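Local structure of DegV family protein (Thermus thermophilus, 2DT8) at residues G169-G172 / G173-F177; H87-G90 / K91-G94; G203-K206 / A207-E210; E210-K213 / A214-A217. The protein binds fatty acids, with palmitic acid held in its pocket here, and also binds zinc, as a member of the DegV family. All coordinates share one frame; numbering follows the deposited sequence.

How the interactions relate
Interactions 1 and 2 lie on the palmitic acid and meet there directly: Arg170 of interaction 1 touches the fatty acid near its head and donates from NE to Leu92 O of interaction 2, a probable hydrogen bond of 2.8 Å. Ser93 of interaction 2 binds the carboxylate, and the centres of the two contacts are about 16 Å apart. Interactions 3 and 4 are successive turns of helix 204-219, share Glu210 and have centres about 11 Å apart. They stand away from the ligand: the side chain of Arg208 is about 14 Å and that of Ile211 about 10 Å from it. None of the four lies at the zinc site of Glu67 and Glu105.

Interaction 1 (G169-G172 / G173-F177). With PLM (palmitic acid), chain C.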
loop_
_atom_site.group_PDB
_atom_site.type_symbol
_atom_site.label_atom_id
_atom_site.label_comp_id
_atom_site.label_asym_id
_atom_site.label_seq_id
_atom_site.Cartn_x
_atom_site.Cartn_y
_atom_site.Cartn_z
ATOM N N GLY A 169 -14.412 5.887 -5.635
ATOM C CA GLY A 169 -13.860 6.184 -6.947
ATOM C C GLY A 169 -12.580 5.494 -7.378
ATOM O O GLY A 169 -12.078 5.775 -8.467
ATOM N N ARG A 170 -12.050 4.593 -6.558
ATOM C CA ARG A 170 -10.812 3.906 -6.908
ATOM C C ARG A 170 -11.025 2.494 -7.453
ATOM O O ARG A 170 -10.073 1.741 -7.633
ATOM C CB ARG A 170 -9.884 3.848 -5.685
ATOM C CG ARG A 170 -9.078 5.121 -5.453
ATOM C CD ARG A 170 -9.927 6.329 -5.036
ATOM N NE ARG A 170 -9.052 7.434 -4.657
ATOM C CZ ARG A 170 -9.462 8.625 -4.236
ATOM N NH1 ARG A 170 -10.755 8.892 -4.132
ATOM N NH2 ARG A 170 -8.568 9.552 -3.925
ATOM N N ILE A 171 -12.268 2.157 -7.778
ATOM C CA ILE A 171 -12.574 0.818 -8.269
ATOM C C ILE A 171 -11.837 0.418 -9.561
ATOM O O ILE A 171 -11.577 -0.764 -9.784
ATOM C CB ILE A 171 -14.100 0.655 -8.448
ATOM C CG1 ILE A 171 -14.460 -0.826 -8.582
ATOM C CG2 ILE A 171 -14.576 1.480 -9.641
ATOM C CD1 ILE A 171 -15.957 -1.081 -8.451
ATOM N N GLY A 172 -11.504 1.394 -10.404
ATOM C CA GLY A 172 -10.792 1.098 -11.637
ATOM C C GLY A 172 -11.411 -0.030 -12.449
ATOM O O GLY A 172 -12.617 -0.044 -12.682
ATOM N N GLY A 173 -10.576 -0.967 -12.895
ATOM C CA GLY A 173 -11.047 -2.086 -13.697
ATOM C C GLY A 173 -11.952 -3.069 -12.981
ATOM O O GLY A 173 -12.567 -3.930 -13.611
ATOM N N ALA A 174 -12.030 -2.977 -11.657
ATOM C CA ALA A 174 -12.890 -3.885 -10.908
ATOM C C ALA A 174 -14.352 -3.560 -11.189
ATOM O O ALA A 174 -15.254 -4.277 -10.769
ATOM C CB ALA A 174 -12.604 -3.781 -9.408
ATOM N N GLN A 175 -14.580 -2.466 -11.903
ATOM C CA GLN A 175 -15.943 -2.086 -12.236
ATOM C C GLN A 175 -16.583 -3.160 -13.109
ATOM O O GLN A 175 -17.803 -3.301 -13.133
ATOM C CB GLN A 175 -15.951 -0.768 -12.986
ATOM C CG GLN A 175 -17.336 -0.254 -13.286
ATOM C CD GLN A 175 -17.601 1.030 -12.556
ATOM O OE1 GLN A 175 -18.182 1.041 -11.470
ATOM N NE2 GLN A 175 -17.137 2.132 -13.130
ATOM N N ALA A 176 -15.751 -3.914 -13.823
ATOM C CA ALA A 176 -16.245 -4.973 -14.698
ATOM C C ALA A 176 -16.965 -6.051 -13.891
ATOM O O ALA A 176 -17.764 -6.811 -14.432
ATOM C CB ALA A 176 -15.087 -5.593 -15.483
ATOM N N PHE A 177 -16.683 -6.120 -12.592
ATOM C CA PHE A 177 -17.326 -7.122 -11.749
ATOM C C PHE A 177 -18.637 -6.641 -11.148
ATOM O O PHE A 177 -19.412 -7.445 -10.643
ATOM C CB PHE A 177 -16.399 -7.558 -10.606
ATOM C CG PHE A 177 -15.223 -8.389 -11.043
ATOM C CD1 PHE A 177 -15.236 -9.068 -12.261
ATOM C CD2 PHE A 177 -14.110 -8.519 -10.218
ATOM C CE1 PHE A 177 -14.157 -9.864 -12.650
ATOM C CE2 PHE A 177 -13.025 -9.313 -10.595
ATOM C CZ PHE A 177 -13.050 -9.986 -11.816
HETATM C C1 PLM C . -6.580 10.201 -0.720
HETATM O O1 PLM C . -5.806 10.853 -1.590
HETATM O O2 PLM C . -7.564 10.748 -0.269
HETATM C C2 PLM C . -6.228 8.786 -0.311
HETATM C C3 PLM C . -6.782 7.811 -1.355
HETATM C C4 PLM C . -6.485 6.368 -0.943
HETATM C C5 PLM C . -7.011 5.424 -2.023
HETATM C C6 PLM C . -6.644 3.979 -1.687
HETATM C C7 PLM C . -7.216 3.069 -2.756
HETATM C C8 PLM C . -6.701 1.662 -2.564
HETATM C C9 PLM C . -7.019 0.866 -3.828
HETATM C CA PLM C . -7.089 -0.612 -3.499
HETATM C CB PLM C . -5.680 -1.171 -3.556
HETATM C CC PLM C . -5.229 -1.516 -2.147
HETATM C CD PLM C . -4.815 -2.975 -2.108
HETATM C CE PLM C . -4.538 -3.371 -0.659
HETATM C CF PLM C . -4.226 -4.873 -0.583
HETATM C CG PLM C . -2.782 -5.121 -1.022
#
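Ile171 and Gln175 cross at about a right angle on a short turn, with Ala174 against the isoleucine. CG1 of Ile171 stands opposite the backbone N (chi1 -164°), which swings this branch over the next turn, 3.6 Å from Ala174 CB; beyond it, Ile171 CD1 rests 3.9 Å from Gln175 CA. The other branch, CG2, meets the glutamine more loosely. Two backbone bonds of the i to i+3 kind, as in a 3-10 helix, fix the turn: Ala174 N donates to Ile171 O (2.9 Å, 145°), and Gln175 N reaches Gly172 O at 3.2 Å from above the carbonyl plane. Gly172 has a positive phi, and a CB on it would clash with Gly173 N. Arg170 serves the ligand instead, its bent chain running alongside the palmitic acid, with Arg170 CG 3.9 Å from C7 and Arg170 NH2 3.6 Å from C3. Its NE and NH1 bond Leu92 O and Gly168 O. A leucine in its place would probably leave both carbonyls without this donor and the fatty acid without part of its wall. Ile171 packs back on Leu165 and Lys166 of helix 163-168, while Ala174 and Phe177 lie on strands 185-191 and 194-201.

Interaction 2 (H87-G90 / K91-G94). With PLM (palmitic acid), chain C.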
loop_
_atom_site.group_PDB
_atom_site.type_symbol
_atom_site.label_atom_id
_atom_site.label_comp_id
_atom_site.label_asym_id
_atom_site.label_seq_id
_atom_site.Cartn_x
_atom_site.Cartn_y
_atom_site.Cartn_z
ATOM N N HIS A 87 5.716 7.342 -2.541
ATOM C CA HIS A 87 4.287 7.392 -2.298
ATOM C C HIS A 87 3.214 6.541 -3.056
ATOM O O HIS A 87 3.487 5.979 -4.109
ATOM C CB HIS A 87 3.900 8.864 -2.550
ATOM C CG HIS A 87 4.637 9.723 -1.558
ATOM N ND1 HIS A 87 4.312 9.789 -0.243
ATOM C CD2 HIS A 87 5.735 10.562 -1.785
ATOM C CE1 HIS A 87 5.194 10.646 0.307
ATOM N NE2 HIS A 87 6.056 11.124 -0.592
ATOM N N ILE A 88 2.011 6.514 -2.454
ATOM C CA ILE A 88 0.972 5.709 -3.066
ATOM C C ILE A 88 0.799 6.228 -4.489
ATOM O O ILE A 88 1.036 7.399 -4.805
ATOM C CB ILE A 88 -0.267 6.001 -2.200
ATOM C CG1 ILE A 88 -1.501 5.395 -2.868
ATOM C CG2 ILE A 88 -0.473 7.522 -1.983
ATOM C CD1 ILE A 88 -2.731 5.388 -1.938
ATOM N N SER A 89 0.328 5.318 -5.327
ATOM C CA SER A 89 0.033 5.573 -6.727
ATOM C C SER A 89 -0.637 6.915 -7.017
ATOM O O SER A 89 -1.643 7.277 -6.396
ATOM C CB SER A 89 -0.869 4.463 -7.261
ATOM O OG SER A 89 -1.285 4.747 -8.585
ATOM N N GLY A 90 -0.084 7.630 -7.995
ATOM C CA GLY A 90 -0.646 8.904 -8.402
ATOM C C GLY A 90 -2.049 8.853 -9.011
ATOM O O GLY A 90 -2.727 9.860 -9.161
ATOM N N LYS A 91 -2.424 7.608 -9.360
ATOM C CA LYS A 91 -3.745 7.442 -9.934
ATOM C C LYS A 91 -4.840 7.106 -8.878
ATOM O O LYS A 91 -6.040 7.069 -9.119
ATOM C CB LYS A 91 -3.795 6.207 -10.901
ATOM C CG LYS A 91 -2.770 6.281 -12.021
ATOM C CD LYS A 91 -3.288 7.182 -13.131
ATOM C CE LYS A 91 -2.305 7.295 -14.280
ATOM N NZ LYS A 91 -2.464 8.611 -14.954
ATOM N N LEU A 92 -4.294 6.943 -7.661
ATOM C CA LEU A 92 -5.176 6.586 -6.568
ATOM C C LEU A 92 -5.297 7.774 -5.601
ATOM O O LEU A 92 -6.245 7.854 -4.810
ATOM C CB LEU A 92 -4.672 5.373 -5.751
ATOM C CG LEU A 92 -4.485 4.030 -6.459
ATOM C CD1 LEU A 92 -3.931 3.011 -5.463
ATOM C CD2 LEU A 92 -5.818 3.553 -7.042
ATOM N N SER A 93 -4.351 8.705 -5.679
ATOM C CA SER A 93 -4.329 9.811 -4.737
ATOM C C SER A 93 -3.545 11.020 -5.218
ATOM O O SER A 93 -2.615 10.883 -6.011
ATOM C CB SER A 93 -3.705 9.296 -3.435
ATOM O OG SER A 93 -3.507 10.303 -2.465
ATOM N N GLY A 94 -3.908 12.190 -4.700
ATOM C CA GLY A 94 -3.196 13.406 -5.057
ATOM C C GLY A 94 -1.942 13.595 -4.215
ATOM O O GLY A 94 -1.286 14.626 -4.308
HETATM C C1 PLM C . -6.580 10.201 -0.720
HETATM O O1 PLM C . -5.806 10.853 -1.590
HETATM O O2 PLM C . -7.564 10.748 -0.269
HETATM C C2 PLM C . -6.228 8.786 -0.311
HETATM C C3 PLM C . -6.782 7.811 -1.355
HETATM C C4 PLM C . -6.485 6.368 -0.943
HETATM C C5 PLM C . -7.011 5.424 -2.023
HETATM C C6 PLM C . -6.644 3.979 -1.687
HETATM C C7 PLM C . -7.216 3.069 -2.756
HETATM C C8 PLM C . -6.701 1.662 -2.564
HETATM C C9 PLM C . -7.019 0.866 -3.828
HETATM C CA PLM C . -7.089 -0.612 -3.499
HETATM C CB PLM C . -5.680 -1.171 -3.556
HETATM C CC PLM C . -5.229 -1.516 -2.147
HETATM C CD PLM C . -4.815 -2.975 -2.108
HETATM C CE PLM C . -4.538 -3.371 -0.659
HETATM C CF PLM C . -4.226 -4.873 -0.583
HETATM C CG PLM C . -2.782 -5.121 -1.022
HETATM O O HOH W 1 -0.278 9.881 -4.867
#
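Ser89 and Leu92 form the tight part of this loop: the serine CB sits 3.7 Å from Leu92 CG, and Ser89 O receives Leu92 N at 3.0 Å, the N-H coming from above the carbonyl plane. The same oxygen takes a second, weak bond from Ser93 N. With its OG anti to the backbone N (chi1 174°), Ser89 turns its hydroxyl to accept from Lys91 N (3.2 Å, 155°), an ST turn, while the hydroxyl's stronger bond is to Gly193 O. Ile88 closes the inner side, its CG2 4.0 Å from Ser93 CB and its CD1 at 4.0 Å from C4 of the palmitic acid. This loop links strand 82-87 to helix 95-103, whose N-cap is Gly94, and so places the fatty acid head beside the start of the helix. Ser93 OG donates to O1 of the ligand at 2.5 Å and is also bonded to Thr95 OG1, while Thr61 OG1 also bonds the ligand. A water bridges Ile88 O and Ser93 O, 2.8 Å from each, linking two acceptors that cannot bond each other. By contrast, exposed Lys91 touches Ser89 OG through CB, then bends at chi2 and leads away from the turn.

Interaction 3 (G203-K206 / A207-E210); sequences GEKK and AREE
Glu204 and Arg208, one helical turn apart, are joined by a salt bridge from Glu204 OE2 to Arg208 NH1 at 2.7 Å. Their planes stand 71° apart. The glutamate runs extended, whereas the arginine bends at chi3 (-53°) and folds its guanidinium back over the preceding turn. Lys205 CA sits over one guanidinium face, 3.4 Å above the plane and offset toward the rim, while Glu204 CG meets the edge, 3.2 Å from Arg208 NH1. Since NE makes a second salt bridge to Glu244, a leucine here would probably leave two carboxylates without their shared cation and weaken the tie to helix 236-247. These are the first turns of helix 204-219, opened by Gly203 at the N-cap, and the backbone follows the alpha-helical i to i+4 pattern: Ala207 N bonds Gly203 O at 3.1 Å, and the next three residues repeat it on Glu204, Lys205 and Lys206. On the exposed flank opposite charges are near but not paired: Glu209 OE2 touches the CE methylene of Lys205 (3.5 Å), and Lys206 NZ stays 4.3 Å from Glu209 OE1. Ala207 is the buried member, its methyl lying against Tyr273 of strand 273-279 and Ala201 of strand 194-201.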
loop_
_atom_site.group_PDB
_atom_site.type_symbol
_atom_site.label_atom_id
_atom_site.label_comp_id
_atom_site.label_asym_id
_atom_site.label_seq_id
_atom_site.Cartn_x
_atom_site.Cartn_y
_atom_site.Cartn_z
ATOM N N GLY A 203 -16.552 -18.967 -3.336
ATOM C CA GLY A 203 -16.040 -19.230 -2.005
ATOM C C GLY A 203 -14.647 -18.683 -1.685
ATOM O O GLY A 203 -13.802 -18.515 -2.555
ATOM N N GLU A 204 -14.474 -18.419 -0.378
ATOM C CA GLU A 204 -13.187 -17.895 0.037
ATOM C C GLU A 204 -11.956 -18.781 -0.279
ATOM O O GLU A 204 -10.894 -18.335 -0.693
ATOM C CB GLU A 204 -13.209 -17.549 1.579
ATOM C CG GLU A 204 -11.922 -17.039 2.217
ATOM C CD GLU A 204 -11.957 -17.130 3.735
ATOM O OE1 GLU A 204 -12.721 -16.361 4.360
ATOM O OE2 GLU A 204 -11.227 -17.973 4.297
ATOM N N LYS A 205 -12.220 -20.084 -0.071
ATOM C CA LYS A 205 -11.177 -21.039 -0.388
ATOM C C LYS A 205 -10.670 -21.072 -1.832
ATOM O O LYS A 205 -9.476 -21.079 -2.099
ATOM C CB LYS A 205 -11.592 -22.529 -0.007
ATOM C CG LYS A 205 -10.542 -23.602 -0.249
ATOM C CD LYS A 205 -10.974 -24.941 0.331
ATOM C CE LYS A 205 -9.899 -26.006 0.115
ATOM N NZ LYS A 205 -10.257 -27.322 0.729
ATOM N N LYS A 206 -11.666 -21.108 -2.736
ATOM C CA LYS A 206 -11.298 -21.125 -4.139
ATOM C C LYS A 206 -10.579 -19.823 -4.550
ATOM O O LYS A 206 -9.689 -19.776 -5.389
ATOM C CB LYS A 206 -12.468 -21.464 -5.136
ATOM C CG LYS A 206 -12.870 -22.933 -5.149
ATOM C CD LYS A 206 -14.004 -23.219 -6.112
ATOM C CE LYS A 206 -14.344 -24.696 -6.067
ATOM N NZ LYS A 206 -13.087 -25.497 -6.103
ATOM N N ALA A 207 -11.056 -18.764 -3.872
ATOM C CA ALA A 207 -10.412 -17.482 -4.086
ATOM C C ALA A 207 -8.924 -17.495 -3.701
ATOM O O ALA A 207 -8.047 -16.994 -4.422
ATOM C CB ALA A 207 -11.107 -16.349 -3.280
ATOM N N ARG A 208 -8.640 -18.112 -2.561
ATOM C CA ARG A 208 -7.259 -18.231 -2.129
ATOM C C ARG A 208 -6.459 -19.099 -3.100
ATOM O O ARG A 208 -5.283 -18.822 -3.362
ATOM C CB ARG A 208 -7.195 -18.810 -0.716
ATOM C CG ARG A 208 -7.834 -17.908 0.332
ATOM C CD ARG A 208 -7.361 -18.274 1.730
ATOM N NE ARG A 208 -7.556 -19.693 2.010
ATOM C CZ ARG A 208 -8.712 -20.230 2.379
ATOM N NH1 ARG A 208 -9.785 -19.466 2.523
ATOM N NH2 ARG A 208 -8.801 -21.535 2.601
ATOM N N GLU A 209 -7.092 -20.137 -3.645
ATOM C CA GLU A 209 -6.415 -21.020 -4.588
ATOM C C GLU A 209 -6.029 -20.265 -5.863
ATOM O O GLU A 209 -4.959 -20.453 -6.426
ATOM C CB GLU A 209 -7.273 -22.271 -4.849
ATOM C CG GLU A 209 -7.551 -23.046 -3.557
ATOM C CD GLU A 209 -8.379 -24.309 -3.739
ATOM O OE1 GLU A 209 -9.179 -24.382 -4.692
ATOM O OE2 GLU A 209 -8.239 -25.226 -2.903
ATOM N N GLU A 210 -6.954 -19.424 -6.256
ATOM C CA GLU A 210 -6.726 -18.628 -7.446
ATOM C C GLU A 210 -5.636 -17.574 -7.237
ATOM O O GLU A 210 -4.741 -17.398 -8.054
ATOM C CB GLU A 210 -8.009 -17.793 -7.900
ATOM C CG GLU A 210 -7.822 -16.686 -8.942
ATOM C CD GLU A 210 -7.135 -17.162 -10.217
ATOM O OE1 GLU A 210 -7.367 -18.320 -10.628
ATOM O OE2 GLU A 210 -6.372 -16.371 -10.817
#

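Interaction 4 (E210-K213 / A214-A217)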
loop_
_atom_site.group_PDB
_atom_site.type_symbol
_atom_site.label_atom_id
_atom_site.label_comp_id
_atom_site.label_asym_id
_atom_site.label_seq_id
_atom_site.Cartn_x
_atom_site.Cartn_y
_atom_site.Cartn_z
ATOM N N GLU A 210 -6.954 -19.424 -6.256
ATOM C CA GLU A 210 -6.726 -18.628 -7.446
ATOM C C GLU A 210 -5.636 -17.574 -7.237
ATOM O O GLU A 210 -4.741 -17.398 -8.054
ATOM C CB GLU A 210 -8.009 -17.793 -7.900
ATOM C CG GLU A 210 -7.822 -16.686 -8.942
ATOM C CD GLU A 210 -7.135 -17.162 -10.217
ATOM O OE1 GLU A 210 -7.367 -18.320 -10.628
ATOM O OE2 GLU A 210 -6.372 -16.371 -10.817
ATOM N N ILE A 211 -5.488 -17.175 -6.013
ATOM C CA ILE A 211 -4.474 -16.180 -5.727
ATOM C C ILE A 211 -3.097 -16.894 -5.679
ATOM O O ILE A 211 -2.095 -16.422 -6.222
ATOM C CB ILE A 211 -4.643 -15.448 -4.301
ATOM C CG1 ILE A 211 -5.791 -14.438 -4.397
ATOM C CG2 ILE A 211 -3.351 -14.761 -3.838
ATOM C CD1 ILE A 211 -6.191 -13.849 -3.052
ATOM N N LEU A 212 -3.107 -18.162 -5.156
ATOM C CA LEU A 212 -1.845 -18.902 -5.080
ATOM C C LEU A 212 -1.421 -19.404 -6.472
ATOM O O LEU A 212 -0.223 -19.460 -6.777
ATOM C CB LEU A 212 -1.973 -20.079 -4.105
ATOM C CG LEU A 212 -0.662 -20.785 -3.750
ATOM C CD1 LEU A 212 0.161 -19.935 -2.791
ATOM C CD2 LEU A 212 -0.976 -22.130 -3.132
ATOM N N LYS A 213 -2.403 -19.634 -7.303
ATOM C CA LYS A 213 -2.113 -20.024 -8.676
ATOM C C LYS A 213 -1.384 -18.868 -9.369
ATOM O O LYS A 213 -0.370 -19.073 -10.039
ATOM C CB LYS A 213 -3.413 -20.343 -9.426
ATOM C CG LYS A 213 -3.214 -20.614 -10.915
ATOM C CD LYS A 213 -4.545 -20.887 -11.618
ATOM C CE LYS A 213 -4.362 -21.031 -13.125
ATOM N NZ LYS A 213 -5.657 -21.312 -13.819
ATOM N N ALA A 214 -1.908 -17.657 -9.209
ATOM C CA ALA A 214 -1.302 -16.472 -9.814
ATOM C C ALA A 214 0.093 -16.243 -9.241
ATOM O O ALA A 214 1.029 -15.899 -9.970
ATOM C CB ALA A 214 -2.175 -15.247 -9.559
ATOM N N PHE A 215 0.229 -16.429 -7.932
ATOM C CA PHE A 215 1.509 -16.240 -7.266
ATOM C C PHE A 215 2.574 -17.207 -7.759
ATOM O O PHE A 215 3.713 -16.806 -8.013
ATOM C CB PHE A 215 1.350 -16.401 -5.755
ATOM C CG PHE A 215 2.624 -16.194 -4.989
ATOM C CD1 PHE A 215 3.297 -14.974 -5.043
ATOM C CD2 PHE A 215 3.153 -17.214 -4.204
ATOM C CE1 PHE A 215 4.474 -14.773 -4.324
ATOM C CE2 PHE A 215 4.330 -17.021 -3.480
ATOM C CZ PHE A 215 4.988 -15.802 -3.540
ATOM N N ARG A 216 2.218 -18.480 -7.880
ATOM C CA ARG A 216 3.176 -19.467 -8.358
ATOM C C ARG A 216 3.640 -19.119 -9.773
ATOM O O ARG A 216 4.828 -19.228 -10.083
ATOM C CB ARG A 216 2.559 -20.868 -8.336
ATOM C CG ARG A 216 2.478 -21.491 -6.951
ATOM C CD ARG A 216 1.867 -22.888 -7.038
ATOM N NE ARG A 216 1.750 -23.550 -5.741
ATOM C CZ ARG A 216 2.761 -24.125 -5.093
ATOM N NH1 ARG A 216 3.978 -24.124 -5.617
ATOM N NH2 ARG A 216 2.549 -24.705 -3.918
ATOM N N ALA A 217 2.706 -18.701 -10.624
ATOM C CA ALA A 217 3.037 -18.322 -11.997
ATOM C C ALA A 217 4.017 -17.148 -11.988
ATOM O O ALA A 217 5.017 -17.158 -12.712
ATOM C CB ALA A 217 1.779 -17.945 -12.759
#
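Leu212 reaches forward along the helix to two residues of the next turn, Phe215 and Arg216. Its apolar contact with the phenylalanine is modest: Leu212 CD1 stands 4.3 Å from Phe215 CD2, approaching the ring obliquely. The other methyl, Leu212 CD2, lies 4.0 Å from Arg216 NE, where the two side chains cross at a slant. Arg216 keeps CG beside the backbone N (chi1 -76°), which lays its aliphatic stem against the leucine backbone, with Arg216 CG 3.4 Å from Leu212 O. Its guanidinium NH2 bonds Ser248 O. The hydrogen bonds within the contact are those of the alpha-helical backbone: Ala214 N to Glu210 O (3.1 Å, 163°), Phe215 N to Ile211 O and Arg216 N to Leu212 O (each 2.9 Å), and Ala217 N to Lys213 O. Phe215, with CG anti to its own N (chi1 -179°), sends the ring into the domain, where it packs edge-to-face with Phe154 and Phe275; Ile211 also lies on Phe275. The chemistry divides the helix by face: Ile211 and Phe215, four residues apart, cover the sheet of strands 154-158 and 273-279, whereas Lys213, Arg216 and Ala217 lie on the exposed side, as in an amphipathic helix.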